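Local coordinates for protein SAG family member (Sag19) (Eimeria tenella, PDB 6ZZB) that is a major surface antigen of the parasite with a CAP-type fold, probably displayed at the cell surface, although its molecular function is not known, at residues A[42-47]-A[103-108]; A[67-72]-A[184-189]; A[107-112]-A[198-203]; A[180-185]-A[212-217]. One frame throughout, in Å; residues are numbered along the deposited sequence.

Interaction 1 (A[42-47]-A[103-108])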
loop_
_atom_site.group_PDB
_atom_site.type_symbol
_atom_site.label_atom_id
_atom_site.label_comp_id
_atom_site.label_asym_id
_atom_site.label_seq_id
_atom_site.Cartn_x
_atom_site.Cartn_y
_atom_site.Cartn_z
ATOM N N THR A 42 -23.561 -6.448 -7.524
ATOM C CA THR A 42 -22.399 -6.855 -8.342
ATOM C C THR A 42 -21.201 -6.114 -7.769
ATOM O O THR A 42 -21.263 -4.904 -7.617
ATOM C CB THR A 42 -22.591 -6.476 -9.807
ATOM O OG1 THR A 42 -23.766 -7.162 -10.244
ATOM C CG2 THR A 42 -21.399 -6.844 -10.659
ATOM N N PRO A 43 -20.097 -6.796 -7.395
ATOM C CA PRO A 43 -18.939 -6.073 -6.867
ATOM C C PRO A 43 -18.181 -5.394 -7.994
ATOM O O PRO A 43 -18.249 -5.785 -9.169
ATOM C CB PRO A 43 -18.103 -7.200 -6.259
ATOM C CG PRO A 43 -18.353 -8.354 -7.184
ATOM C CD PRO A 43 -19.828 -8.233 -7.559
ATOM N N PRO A 44 -17.356 -4.389 -7.655
ATOM C CA PRO A 44 -16.410 -3.840 -8.606
ATOM C C PRO A 44 -15.403 -4.933 -8.973
ATOM O O PRO A 44 -15.247 -5.899 -8.248
ATOM C CB PRO A 44 -15.735 -2.715 -7.841
ATOM C CG PRO A 44 -15.804 -3.158 -6.408
ATOM C CD PRO A 44 -17.141 -3.862 -6.301
ATOM N N GLN A 45 -14.789 -4.735 -10.117
ATOM C CA GLN A 45 -13.724 -5.617 -10.622
ATOM C C GLN A 45 -12.389 -4.902 -10.513
ATOM O O GLN A 45 -12.347 -3.673 -10.574
ATOM C CB GLN A 45 -14.013 -5.996 -12.069
ATOM C CG GLN A 45 -15.204 -6.935 -12.213
ATOM C CD GLN A 45 -15.190 -7.606 -13.564
ATOM O OE1 GLN A 45 -15.037 -6.956 -14.594
ATOM N NE2 GLN A 45 -15.285 -8.924 -13.559
ATOM N N ALA A 46 -11.333 -5.668 -10.343
ATOM C CA ALA A 46 -9.971 -5.107 -10.232
ATOM C C ALA A 46 -9.092 -5.690 -11.334
ATOM O O ALA A 46 -9.273 -6.838 -11.692
ATOM C CB ALA A 46 -9.385 -5.386 -8.870
ATOM N N ASP A 47 -8.145 -4.888 -11.776
ATOM C CA ASP A 47 -7.079 -5.245 -12.744
ATOM C C ASP A 47 -5.763 -5.273 -11.984
ATOM O O ASP A 47 -5.545 -4.448 -11.086
ATOM C CB ASP A 47 -6.972 -4.246 -13.902
ATOM C CG ASP A 47 -7.914 -4.553 -15.049
ATOM O OD1 ASP A 47 -8.763 -5.459 -14.876
ATOM O OD2 ASP A 47 -7.781 -3.891 -16.095
ATOM N N THR A 103 -12.266 -5.900 -1.960
ATOM C CA THR A 103 -12.729 -5.937 -0.559
ATOM C C THR A 103 -12.734 -4.532 0.028
ATOM O O THR A 103 -13.662 -4.159 0.782
ATOM C CB THR A 103 -11.876 -6.891 0.296
ATOM O OG1 THR A 103 -12.022 -8.203 -0.261
ATOM C CG2 THR A 103 -12.263 -6.873 1.760
ATOM N N LEU A 104 -11.693 -3.745 -0.212
ATOM C CA LEU A 104 -11.526 -2.390 0.335
ATOM C C LEU A 104 -12.486 -1.399 -0.336
ATOM O O LEU A 104 -12.947 -0.480 0.372
ATOM C CB LEU A 104 -10.076 -1.937 0.155
ATOM C CG LEU A 104 -9.049 -2.710 0.985
ATOM C CD1 LEU A 104 -7.652 -2.281 0.608
ATOM C CD2 LEU A 104 -9.251 -2.511 2.478
ATOM N N ALA A 105 -12.746 -1.518 -1.632
ATOM C CA ALA A 105 -13.602 -0.541 -2.356
ATOM C C ALA A 105 -15.065 -0.719 -1.962
ATOM O O ALA A 105 -15.764 0.318 -1.836
ATOM C CB ALA A 105 -13.470 -0.729 -3.837
ATOM N N GLY A 106 -15.476 -1.934 -1.686
ATOM C CA GLY A 106 -16.866 -2.288 -1.366
ATOM C C GLY A 106 -17.402 -3.355 -2.271
ATOM O O GLY A 106 -16.843 -3.610 -3.346
ATOM N N SER A 107 -18.534 -3.947 -1.893
ATOM C CA SER A 107 -19.106 -5.136 -2.573
ATOM C C SER A 107 -20.169 -4.731 -3.598
ATOM O O SER A 107 -20.688 -5.659 -4.243
ATOM C CB SER A 107 -19.658 -6.103 -1.571
ATOM O OG SER A 107 -18.608 -6.764 -0.883
ATOM N N ASN A 108 -20.409 -3.435 -3.750
ATOM C CA ASN A 108 -21.396 -2.923 -4.732
ATOM C C ASN A 108 -20.708 -1.894 -5.618
ATOM O O ASN A 108 -20.450 -0.772 -5.158
ATOM C CB ASN A 108 -22.627 -2.376 -4.023
ATOM C CG ASN A 108 -23.740 -1.995 -4.974
ATOM O OD1 ASN A 108 -23.567 -2.103 -6.187
ATOM N ND2 ASN A 108 -24.861 -1.554 -4.425
HETATM O O HOH W 1 -24.793 -3.807 -7.919
#

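Interaction 2 (A[67-72]-A[184-189])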
loop_
_atom_site.group_PDB
_atom_site.type_symbol
_atom_site.label_atom_id
_atom_site.label_comp_id
_atom_site.label_asym_id
_atom_site.label_seq_id
_atom_site.Cartn_x
_atom_site.Cartn_y
_atom_site.Cartn_z
ATOM N N ASP A 67 22.443 3.511 -2.267
ATOM C CA ASP A 67 22.281 2.049 -2.501
ATOM C C ASP A 67 21.744 1.349 -1.244
ATOM O O ASP A 67 22.123 0.190 -1.015
ATOM C CB ASP A 67 23.609 1.410 -2.918
ATOM N N LEU A 68 20.866 2.000 -0.479
ATOM C CA LEU A 68 20.413 1.509 0.846
ATOM C C LEU A 68 19.215 0.572 0.696
ATOM O O LEU A 68 18.961 -0.159 1.633
ATOM C CB LEU A 68 20.029 2.687 1.742
ATOM C CG LEU A 68 21.185 3.614 2.129
ATOM C CD1 LEU A 68 20.642 4.903 2.723
ATOM C CD2 LEU A 68 22.149 2.935 3.087
ATOM N N LEU A 69 18.487 0.631 -0.418
ATOM C CA LEU A 69 17.300 -0.245 -0.623
ATOM C C LEU A 69 17.460 -1.059 -1.902
ATOM O O LEU A 69 17.796 -0.474 -2.923
ATOM C CB LEU A 69 16.015 0.587 -0.695
ATOM C CG LEU A 69 15.622 1.282 0.608
ATOM C CD1 LEU A 69 14.430 2.192 0.383
ATOM C CD2 LEU A 69 15.314 0.279 1.689
ATOM N N GLY A 70 17.123 -2.339 -1.805
ATOM C CA GLY A 70 17.002 -3.244 -2.959
ATOM C C GLY A 70 15.831 -2.857 -3.837
ATOM O O GLY A 70 14.871 -2.240 -3.319
ATOM N N THR A 71 15.899 -3.167 -5.133
ATOM C CA THR A 71 14.740 -3.070 -6.051
ATOM C C THR A 71 13.773 -4.208 -5.712
ATOM O O THR A 71 14.158 -5.226 -5.149
ATOM C CB THR A 71 15.125 -3.136 -7.538
ATOM O OG1 THR A 71 15.790 -4.390 -7.658
ATOM C CG2 THR A 71 15.963 -1.953 -7.991
ATOM N N LEU A 72 12.513 -3.963 -6.024
ATOM C CA LEU A 72 11.475 -4.996 -5.855
ATOM C C LEU A 72 11.191 -5.667 -7.193
ATOM O O LEU A 72 11.243 -5.011 -8.233
ATOM C CB LEU A 72 10.195 -4.341 -5.347
ATOM C CG LEU A 72 10.334 -3.498 -4.079
ATOM C CD1 LEU A 72 8.945 -3.018 -3.657
ATOM C CD2 LEU A 72 10.958 -4.301 -2.971
ATOM N N LEU A 184 9.301 2.027 1.245
ATOM C CA LEU A 184 10.742 2.174 1.590
ATOM C C LEU A 184 11.184 1.115 2.586
ATOM O O LEU A 184 12.276 1.297 3.204
ATOM C CB LEU A 184 10.970 3.575 2.158
ATOM C CG LEU A 184 10.694 4.705 1.187
ATOM C CD1 LEU A 184 11.095 6.023 1.829
ATOM C CD2 LEU A 184 11.425 4.545 -0.128
ATOM N N SER A 185 10.431 0.050 2.767
ATOM C CA SER A 185 10.766 -1.011 3.747
ATOM C C SER A 185 11.945 -1.855 3.220
ATOM O O SER A 185 11.905 -2.309 2.071
ATOM C CB SER A 185 9.575 -1.874 3.994
ATOM O OG SER A 185 9.923 -2.979 4.819
ATOM N N GLU A 186 12.957 -2.047 4.065
ATOM C CA GLU A 186 14.014 -3.069 3.858
ATOM C C GLU A 186 13.399 -4.469 3.890
ATOM O O GLU A 186 13.964 -5.344 3.287
ATOM C CB GLU A 186 15.092 -2.925 4.939
ATOM C CG GLU A 186 16.153 -1.910 4.587
ATOM C CD GLU A 186 17.340 -2.487 3.838
ATOM O OE1 GLU A 186 17.255 -3.655 3.372
ATOM O OE2 GLU A 186 18.356 -1.775 3.734
ATOM N N LYS A 187 12.242 -4.668 4.519
ATOM C CA LYS A 187 11.561 -5.997 4.493
ATOM C C LYS A 187 10.889 -6.225 3.128
ATOM O O LYS A 187 10.585 -7.386 2.849
ATOM C CB LYS A 187 10.468 -6.157 5.547
ATOM C CG LYS A 187 10.921 -6.155 6.992
ATOM C CD LYS A 187 9.757 -6.201 7.941
ATOM C CE LYS A 187 9.105 -7.557 7.911
ATOM N NZ LYS A 187 8.246 -7.798 9.088
ATOM N N SER A 188 10.616 -5.182 2.344
ATOM C CA SER A 188 9.955 -5.321 1.010
ATOM C C SER A 188 10.985 -5.895 0.013
ATOM O O SER A 188 12.055 -5.274 -0.186
ATOM C CB SER A 188 9.348 -4.002 0.542
ATOM O OG SER A 188 8.300 -3.566 1.439
ATOM N N LYS A 189 10.707 -7.056 -0.599
ATOM C CA LYS A 189 11.497 -7.662 -1.707
ATOM C C LYS A 189 10.660 -7.809 -3.000
ATOM O O LYS A 189 11.184 -7.757 -4.130
ATOM C CB LYS A 189 12.017 -9.027 -1.260
ATOM C CG LYS A 189 12.857 -9.023 0.020
ATOM C CD LYS A 189 12.805 -10.342 0.774
ATOM C CE LYS A 189 13.184 -10.224 2.239
ATOM N NZ LYS A 189 12.044 -9.745 3.063
HETATM O O HOH W 2 16.341 -3.378 0.615
HETATM O O HOH W 3 13.629 -8.420 -5.296
#

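Interaction 3 (A[107-112]-A[198-203]). With SO4 (sulfate ion), chain C.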
loop_
_atom_site.group_PDB
_atom_site.type_symbol
_atom_site.label_atom_id
_atom_site.label_comp_id
_atom_site.label_asym_id
_atom_site.label_seq_id
_atom_site.Cartn_x
_atom_site.Cartn_y
_atom_site.Cartn_z
ATOM N N SER A 107 -18.534 -3.947 -1.893
ATOM C CA SER A 107 -19.106 -5.136 -2.573
ATOM C C SER A 107 -20.169 -4.731 -3.598
ATOM O O SER A 107 -20.688 -5.659 -4.243
ATOM C CB SER A 107 -19.658 -6.103 -1.571
ATOM O OG SER A 107 -18.608 -6.764 -0.883
ATOM N N ASN A 108 -20.409 -3.435 -3.750
ATOM C CA ASN A 108 -21.396 -2.923 -4.732
ATOM C C ASN A 108 -20.708 -1.894 -5.618
ATOM O O ASN A 108 -20.450 -0.772 -5.158
ATOM C CB ASN A 108 -22.627 -2.376 -4.023
ATOM C CG ASN A 108 -23.740 -1.995 -4.974
ATOM O OD1 ASN A 108 -23.567 -2.103 -6.187
ATOM N ND2 ASN A 108 -24.861 -1.554 -4.425
ATOM N N VAL A 109 -20.527 -2.304 -6.877
ATOM C CA VAL A 109 -19.947 -1.411 -7.919
ATOM C C VAL A 109 -20.756 -0.104 -8.040
ATOM O O VAL A 109 -20.204 0.905 -8.465
ATOM C CB VAL A 109 -19.828 -2.189 -9.236
ATOM C CG1 VAL A 109 -21.194 -2.406 -9.901
ATOM C CG2 VAL A 109 -18.881 -1.531 -10.221
ATOM N N ASP A 110 -22.034 -0.109 -7.643
ATOM C CA ASP A 110 -22.907 1.092 -7.724
ATOM C C ASP A 110 -22.515 2.139 -6.683
ATOM O O ASP A 110 -22.854 3.325 -6.861
ATOM C CB ASP A 110 -24.395 0.732 -7.604
ATOM C CG ASP A 110 -24.907 -0.128 -8.745
ATOM O OD1 ASP A 110 -24.240 -0.189 -9.794
ATOM O OD2 ASP A 110 -25.979 -0.766 -8.570
ATOM N N THR A 111 -21.813 1.767 -5.601
ATOM C CA THR A 111 -21.510 2.713 -4.510
ATOM C C THR A 111 -19.999 2.830 -4.207
ATOM O O THR A 111 -19.555 3.921 -3.883
ATOM C CB THR A 111 -22.252 2.357 -3.214
ATOM O OG1 THR A 111 -21.735 1.125 -2.700
ATOM C CG2 THR A 111 -23.745 2.226 -3.439
ATOM N N CYS A 112 -19.269 1.714 -4.257
ATOM C CA CYS A 112 -17.874 1.621 -3.735
ATOM C C CYS A 112 -17.759 2.528 -2.514
ATOM O O CYS A 112 -16.869 3.347 -2.422
ATOM C CB CYS A 112 -16.837 1.959 -4.799
ATOM S SG CYS A 112 -16.812 0.707 -6.089
ATOM N N ASP A 198 -13.893 -0.051 -12.093
ATOM C CA ASP A 198 -15.246 0.175 -12.665
ATOM C C ASP A 198 -16.229 0.678 -11.604
ATOM O O ASP A 198 -17.441 0.704 -11.904
ATOM C CB ASP A 198 -15.731 -1.081 -13.373
ATOM C CG ASP A 198 -15.923 -2.275 -12.475
ATOM O OD1 ASP A 198 -15.510 -2.186 -11.281
ATOM O OD2 ASP A 198 -16.471 -3.291 -12.949
ATOM N N CYS A 199 -15.791 1.126 -10.431
ATOM C CA CYS A 199 -16.718 1.796 -9.483
ATOM C C CYS A 199 -17.527 2.869 -10.226
ATOM O O CYS A 199 -16.955 3.689 -10.970
ATOM C CB CYS A 199 -15.961 2.445 -8.339
ATOM S SG CYS A 199 -15.223 1.221 -7.217
ATOM N N LYS A 200 -18.831 2.877 -9.996
ATOM C CA LYS A 200 -19.751 3.863 -10.642
ATOM C C LYS A 200 -19.993 5.074 -9.759
ATOM O O LYS A 200 -20.633 6.037 -10.223
ATOM C CB LYS A 200 -21.076 3.180 -10.955
ATOM C CG LYS A 200 -20.969 2.043 -11.932
ATOM C CD LYS A 200 -22.326 1.458 -12.237
ATOM C CE LYS A 200 -22.271 0.231 -13.104
ATOM N NZ LYS A 200 -21.692 0.553 -14.430
ATOM N N ALA A 201 -19.554 5.032 -8.509
ATOM C CA ALA A 201 -19.623 6.105 -7.514
ATOM C C ALA A 201 -18.518 5.824 -6.497
ATOM O O ALA A 201 -17.856 4.768 -6.642
ATOM C CB ALA A 201 -20.967 6.116 -6.844
ATOM N N GLY A 202 -18.359 6.697 -5.522
ATOM C CA GLY A 202 -17.334 6.511 -4.481
ATOM C C GLY A 202 -15.928 6.522 -5.057
ATOM O O GLY A 202 -15.635 7.191 -6.068
ATOM N N HIS A 203 -15.006 5.844 -4.366
ATOM C CA HIS A 203 -13.584 5.801 -4.755
ATOM C C HIS A 203 -13.230 4.373 -5.146
ATOM O O HIS A 203 -13.505 3.433 -4.396
ATOM C CB HIS A 203 -12.693 6.300 -3.617
ATOM C CG HIS A 203 -12.657 7.791 -3.480
ATOM N ND1 HIS A 203 -13.777 8.544 -3.196
ATOM C CD2 HIS A 203 -11.643 8.650 -3.638
ATOM C CE1 HIS A 203 -13.425 9.812 -3.144
ATOM N NE2 HIS A 203 -12.137 9.914 -3.410
HETATM S S SO4 C . -16.870 9.012 -1.293
HETATM O O1 SO4 C . -17.248 7.765 -0.660
HETATM O O2 SO4 C . -16.030 9.767 -0.389
HETATM O O3 SO4 C . -18.060 9.773 -1.602
HETATM O O4 SO4 C . -16.147 8.749 -2.516
HETATM O O HOH W 4 -15.739 5.638 -1.371
#

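Interaction 4 (A[180-185]-A[212-217])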
loop_
_atom_site.group_PDB
_atom_site.type_symbol
_atom_site.label_atom_id
_atom_site.label_comp_id
_atom_site.label_asym_id
_atom_site.label_seq_id
_atom_site.Cartn_x
_atom_site.Cartn_y
_atom_site.Cartn_z
ATOM N N VAL A 180 4.375 5.112 2.700
ATOM C CA VAL A 180 5.825 5.331 2.532
ATOM C C VAL A 180 6.607 4.271 3.308
ATOM O O VAL A 180 7.653 3.835 2.803
ATOM C CB VAL A 180 6.201 6.747 3.005
ATOM C CG1 VAL A 180 7.693 6.913 3.188
ATOM C CG2 VAL A 180 5.627 7.740 2.045
ATOM N N ALA A 181 6.151 3.876 4.479
ATOM C CA ALA A 181 6.838 2.811 5.245
ATOM C C ALA A 181 6.906 1.537 4.411
ATOM O O ALA A 181 7.969 0.942 4.347
ATOM C CB ALA A 181 6.156 2.623 6.567
ATOM N N PHE A 182 5.827 1.182 3.723
ATOM C CA PHE A 182 5.857 -0.048 2.892
ATOM C C PHE A 182 6.742 0.180 1.680
ATOM O O PHE A 182 7.549 -0.690 1.329
ATOM C CB PHE A 182 4.454 -0.445 2.442
ATOM C CG PHE A 182 3.661 -1.130 3.498
ATOM C CD1 PHE A 182 3.746 -2.506 3.651
ATOM C CD2 PHE A 182 2.853 -0.414 4.361
ATOM C CE1 PHE A 182 3.011 -3.146 4.625
ATOM C CE2 PHE A 182 2.135 -1.059 5.355
ATOM C CZ PHE A 182 2.246 -2.427 5.511
ATOM N N LEU A 183 6.619 1.319 1.029
ATOM C CA LEU A 183 7.388 1.616 -0.193
ATOM C C LEU A 183 8.887 1.528 0.097
ATOM O O LEU A 183 9.641 1.094 -0.790
ATOM C CB LEU A 183 7.069 3.011 -0.727
ATOM C CG LEU A 183 5.730 3.148 -1.432
ATOM C CD1 LEU A 183 5.334 4.601 -1.566
ATOM C CD2 LEU A 183 5.787 2.492 -2.803
ATOM N N LEU A 184 9.301 2.027 1.245
ATOM C CA LEU A 184 10.742 2.174 1.590
ATOM C C LEU A 184 11.184 1.115 2.586
ATOM O O LEU A 184 12.276 1.297 3.204
ATOM C CB LEU A 184 10.970 3.575 2.158
ATOM C CG LEU A 184 10.694 4.705 1.187
ATOM C CD1 LEU A 184 11.095 6.023 1.829
ATOM C CD2 LEU A 184 11.425 4.545 -0.128
ATOM N N SER A 185 10.431 0.050 2.767
ATOM C CA SER A 185 10.766 -1.011 3.747
ATOM C C SER A 185 11.945 -1.855 3.220
ATOM O O SER A 185 11.905 -2.309 2.071
ATOM C CB SER A 185 9.575 -1.874 3.994
ATOM O OG SER A 185 9.923 -2.979 4.819
ATOM N N ASP A 212 8.205 -9.018 2.293
ATOM C CA ASP A 212 7.415 -9.347 3.460
ATOM C C ASP A 212 6.726 -8.098 3.977
ATOM O O ASP A 212 7.282 -7.017 3.853
ATOM C CB ASP A 212 8.325 -9.873 4.576
ATOM C CG ASP A 212 8.937 -11.209 4.224
ATOM O OD1 ASP A 212 8.193 -12.087 3.767
ATOM O OD2 ASP A 212 10.152 -11.347 4.457
ATOM N N PRO A 213 5.506 -8.197 4.516
ATOM C CA PRO A 213 4.797 -7.025 5.003
ATOM C C PRO A 213 5.387 -6.449 6.284
ATOM O O PRO A 213 5.780 -7.209 7.173
ATOM C CB PRO A 213 3.375 -7.538 5.268
ATOM C CG PRO A 213 3.561 -9.020 5.559
ATOM C CD PRO A 213 4.705 -9.424 4.648
ATOM N N LEU A 214 5.328 -5.134 6.421
ATOM C CA LEU A 214 5.497 -4.512 7.744
ATOM C C LEU A 214 4.394 -4.987 8.669
ATOM O O LEU A 214 3.222 -5.063 8.259
ATOM C CB LEU A 214 5.430 -2.988 7.653
ATOM C CG LEU A 214 6.657 -2.332 7.081
ATOM C CD1 LEU A 214 6.343 -0.860 6.841
ATOM C CD2 LEU A 214 7.847 -2.502 8.021
ATOM N N ARG A 215 4.741 -5.241 9.924
ATOM C CA ARG A 215 3.771 -5.645 10.959
ATOM C C ARG A 215 3.949 -4.762 12.195
ATOM O O ARG A 215 5.013 -4.183 12.351
ATOM C CB ARG A 215 3.950 -7.141 11.232
ATOM C CG ARG A 215 3.702 -7.978 9.984
ATOM C CD ARG A 215 3.752 -9.452 10.274
ATOM N NE ARG A 215 2.683 -9.817 11.202
ATOM C CZ ARG A 215 2.682 -10.900 11.965
ATOM N NH1 ARG A 215 3.688 -11.760 11.916
ATOM N NH2 ARG A 215 1.658 -11.126 12.766
ATOM N N LYS A 216 2.935 -4.735 13.041
ATOM C CA LYS A 216 2.950 -3.968 14.300
ATOM C C LYS A 216 4.246 -4.293 15.033
ATOM O O LYS A 216 4.614 -5.493 15.133
ATOM C CB LYS A 216 1.703 -4.256 15.131
ATOM C CG LYS A 216 1.389 -3.189 16.158
ATOM C CD LYS A 216 0.334 -3.625 17.120
ATOM C CE LYS A 216 0.134 -2.633 18.239
ATOM N NZ LYS A 216 -1.181 -2.857 18.873
ATOM N N GLU A 217 4.915 -3.228 15.493
ATOM C CA GLU A 217 6.193 -3.215 16.268
ATOM C C GLU A 217 7.445 -3.406 15.399
ATOM O O GLU A 217 8.521 -3.167 15.936
ATOM C CB GLU A 217 6.171 -4.169 17.468
ATOM C CG GLU A 217 5.228 -3.710 18.559
ATOM C CD GLU A 217 5.538 -4.243 19.947
ATOM O OE1 GLU A 217 6.701 -4.126 20.382
ATOM O OE2 GLU A 217 4.611 -4.760 20.595
HETATM O O HOH W 5 7.537 -4.227 4.068
#

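Interaction 1 (A[42-47]-A[103-108])
The ring of P44 lies against the end of the helix that closes at A105. P44 CD is 3.0 Å from G106 O, and P44 CG packs on the methyl CB of A105 at 4.2 Å. One residue earlier the backbones themselves meet. The O of S107 is approached by a C-H of P43, with CA 3.2 Å from that oxygen, while in return the CA of N108 sits 3.5 Å from the O of T42. No direct hydrogen bond joins the two segments. The polar link is a water that accepts from T42 N and donates to N108 OD1 at 2.7 Å; the same amide oxygen is also held by the backbone N of D110. N108 carries its CG anti to its own N (chi1 -173°), which brings the amide round to this water. G106, with positive phi (124°), turns the chain out of the helix just where the proline meets it. The contact fastens the extended N-terminal chain, just before strand 46-48, to the C-terminal end of helix 97-105. A105 also touches V205 on strand 203-211, and A46 lies on P98 and V102 of the same helix.

Interaction 2 (A[67-72]-A[184-189])
L69 is the main apolar plug of this contact. L69 CD2 lies 3.5 Å from the O of L184 and 3.7 Å from CG of E186, while L69 CD1 meets CD2 of L184 at 3.9 Å, the two leucine side chains crossing at about a right angle. L72 fills the other end, its CD2 against the S188 carbonyl (3.1 Å to S188 O) and against S188 CB, and its CA offers a C-H to the O of K189. E186 bends at chi2 (-90°), which lays its carboxylate against the 67-72 chain. There E186 OE2 is 2.7 Å from the O of L68, a pairing of two acceptors that would probably favour a protonated acid. OE1 is bridged by a water to G70 N, and a second water spans the carbonyl oxygens of T71 and K189. Behind this first shell S185 makes an ST turn: its OG accepts from K187 N at 2.9 Å and, weakly, from S188 N, and so sets the bend that presents E186 and S188. The turn links the end of helix 175-183 to strand 190-196, which runs parallel to strand 73-74. K189 NZ reaches back to K187 O at 2.8 Å, tilted 34° from the carbonyl plane, and also pairs with D212. Further out, R61 of helix 50-61 grips G70 O through NE and S185 O through NH1, N58 takes L72 N, and helix 223-231 covers L68, L69 and L184.

Interaction 3 (A[107-112]-A[198-203])
V109 CG2 sits over one face of the D198 carboxylate, 3.6 Å from D198 OD1; that oxygen is held by Q45 N. CG2 stands anti to the backbone N of V109, and this aims it at the D198 backbone too, V109 CG2 lying 3.1 Å from D198 O. The imidazole of H203 has a sulfate oxygen at its edge, near the ring plane: H203 ND1 to O4 of the ion is 2.5 Å, so short that its exact geometry is doubtful, and the ion probably came from the crystallisation liquor. The ring also touches P129 and P131 of strand 126-131. Two direct links lock the segments. K200 N donates to V109 O at 2.8 Å, almost straight (168°) and nearly head-on to the carbonyl. The C112-C199 disulfide, SG to SG 2.0 Å, is left-handed with chi3 -85°. A water adds a third, indirect link between C112 O and H203 N, and also meets sulfate O1. D110 and K200 run alongside each other, D110 OD1 against K200 CD at 3.5 Å, but their charged ends do not meet. N108 OD1 takes D110 N in an Asx turn, the donor 58° out of the amide plane, while N108 O accepts from both T111 N and C112 N. G202, with positive phi, sets its CA 3.5 Å from T111 O in a CA-H...O contact. A201 N and H203 O are buried without a partner. Together the disulfide and the K200 N to V109 O bond pin the loop after helix 97-105 to the connection between antiparallel strands 190-196 and 203-211, beside H132 just past strand 126-131.

Interaction 4 (A[180-185]-A[212-217])
L214 and F182 make the CH-pi part of the contact. L214 CB lies 4.2 Å from the F182 ring centroid, 26° off the normal, and CD1 of the same leucine sits over the centre of that face, 4.2 Å above the plane. The two side chains slide past each other in opposite directions. P213 comes instead to the ring edge, its CA near the plane and 4.3 Å from F182 CE1, and P124 from a neighbouring loop touches both the proline and the phenylalanine. Purely aliphatic packing continues past the ring: CD1 of L214 meets CB of A181 at 3.5 Å, tighter than usual for two methyls, and comes just as close to the backbone C of A181, a residue that F172 also touches. L214 takes CG anti to its carbonyl carbon (chi1 -75°), an arrangement that sends CD1 to A181 and CD2 toward the S185 hydroxyl. Here the last turn of helix 175-183, in the CAP-type fold, meets the chain that leaves strand 203-211 on its way to helix 223-231. V180 and L183 of the same helix pack on L153 and I142 of helix 138-155. The segments share no direct hydrogen bond; a polar link is made by water, which lies 2.8 Å from S185 OG and donates to D212 O. The same OG also accepts from K187 N. S185 OG has CD2 of L214 3.8 Å away, so the hydroxyl borders the apolar patch.

Overall arrangement
The four contacts form two clusters on opposite sides of the chain's centre. Interactions 1 and 3 lie about 7 Å apart between centres; they share S107 and N108 and are tied by T42 O to V109 N and by Q45 N to D198 OD1. Interactions 2 and 4, about 10 Å apart, share L184 and S185 and are joined by the K189-D212 salt bridge. Between the clusters run strands 190-196 and 203-211 of the central sheet, with centres of interactions 2 and 3 about 34 Å apart. Along the chain interaction 1 closes before interaction 4 opens, whereas interaction 2 crosses both 1 and 3. Distant parts of the sequence are thereby held at both ends of one sheet.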